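Local coordinates for protein helicase of the snf2/rad54 family (Sulfolobus solfataricus, PDB 1Z5Z) that probably serves as the C-terminal, RecA-like half of a SWI2/SNF2 ATPase motor that couples ATP hydrolysis to movement along double-stranded DNA, at residues 131-134 with 138-141. Numbering follows the deposited sequence.
Sequences IIEK and TEVP
In the RecA-like fold of this helicase C-terminal domain, helix 122-136 turns back into edge strand 142-143 of the parallel sheet, and here E133 and I132 on its last turns hold V140 of the connecting loop. E133 does so through both its polar end and its stem. With CG beside the backbone N (chi1 -76°) and the chain extended beyond it, the carboxylate reaches across to the loop, where E133 OE1 accepts the N-H of V140 through its anti lone pair, the one turned away from OE2, with 3.0 Å between OE1 and V140 N. The bond is fairly straight, 161° at the hydrogen, and gives a backbone amide that has left the helix and not yet entered the strand an acceptor. Nearer the helix, E133 CG lies 3.3 Å from T138 O. E133 CG is also 3.5 Å from V140 CG2, so the glutamate stem lies against the loop at two places, both on the same side of CG. The CB of E139 is directed away from the helix, and its OE1 forms a salt bridge with K158. Beneath the polar bond the contact is apolar: the side chains of I132 and V140 cross at about a right angle, and both also touch F167 of strand 167-171, while I132 reaches I105 of helix 96-110. Their closest approach is between two methyls, I132 CG2 and V140 CG2, at 3.4 Å, tighter than usual for two methyl carbons.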
# COMPACT_ATOMS: atom_id res chain seq x y z
N ILE A 131 3.81 15.29 1.34
CA ILE A 131 3.24 15.76 0.10
C ILE A 131 1.93 16.53 0.31
O ILE A 131 1.76 17.63 -0.24
CB ILE A 131 2.98 14.58 -0.83
CG1 ILE A 131 4.31 14.09 -1.38
CG2 ILE A 131 1.95 14.96 -1.86
CD1 ILE A 131 4.25 12.79 -2.15
N ILE A 132 1.01 15.95 1.09
CA ILE A 132 -0.25 16.61 1.31
C ILE A 132 -0.06 17.94 2.04
O ILE A 132 -0.60 18.95 1.61
CB ILE A 132 -1.25 15.71 2.08
CG1 ILE A 132 -1.60 14.49 1.21
CG2 ILE A 132 -2.54 16.48 2.38
CD1 ILE A 132 -2.48 13.49 1.92
N GLU A 133 0.71 17.96 3.12
CA GLU A 133 0.89 19.22 3.84
C GLU A 133 1.46 20.31 2.95
O GLU A 133 1.00 21.45 2.95
CB GLU A 133 1.80 19.01 5.03
CG GLU A 133 1.08 18.32 6.13
CD GLU A 133 1.84 18.39 7.45
OE1 GLU A 133 1.21 18.13 8.50
OE2 GLU A 133 3.05 18.69 7.42
N LYS A 134 2.46 19.94 2.16
CA LYS A 134 3.10 20.87 1.26
C LYS A 134 2.17 21.37 0.16
O LYS A 134 1.95 22.57 0.04
CB LYS A 134 4.35 20.23 0.64
CG LYS A 134 5.08 21.13 -0.35
N THR A 138 -2.22 22.31 4.68
CA THR A 138 -3.16 22.05 5.72
C THR A 138 -2.47 21.08 6.64
O THR A 138 -1.48 20.47 6.25
CB THR A 138 -4.50 21.48 5.14
OG1 THR A 138 -5.44 21.35 6.21
CG2 THR A 138 -4.30 20.13 4.47
N GLU A 139 -2.96 20.96 7.87
CA GLU A 139 -2.36 20.04 8.83
C GLU A 139 -2.76 18.59 8.56
O GLU A 139 -3.95 18.30 8.42
CB GLU A 139 -2.75 20.41 10.26
CG GLU A 139 -1.94 19.59 11.24
CD GLU A 139 -2.33 19.75 12.69
OE1 GLU A 139 -1.49 19.38 13.53
OE2 GLU A 139 -3.46 20.22 12.98
N VAL A 140 -1.79 17.68 8.52
CA VAL A 140 -2.06 16.26 8.26
C VAL A 140 -1.54 15.40 9.42
O VAL A 140 -0.37 15.01 9.45
CB VAL A 140 -1.40 15.81 6.92
CG1 VAL A 140 -1.58 14.27 6.69
CG2 VAL A 140 -1.99 16.64 5.76
N PRO A 141 -2.39 15.13 10.41
CA PRO A 141 -1.96 14.31 11.55
C PRO A 141 -1.56 12.92 11.06
O PRO A 141 -2.20 12.35 10.16
CB PRO A 141 -3.17 14.32 12.48
CG PRO A 141 -4.30 14.89 11.62
CD PRO A 141 -3.70 15.77 10.66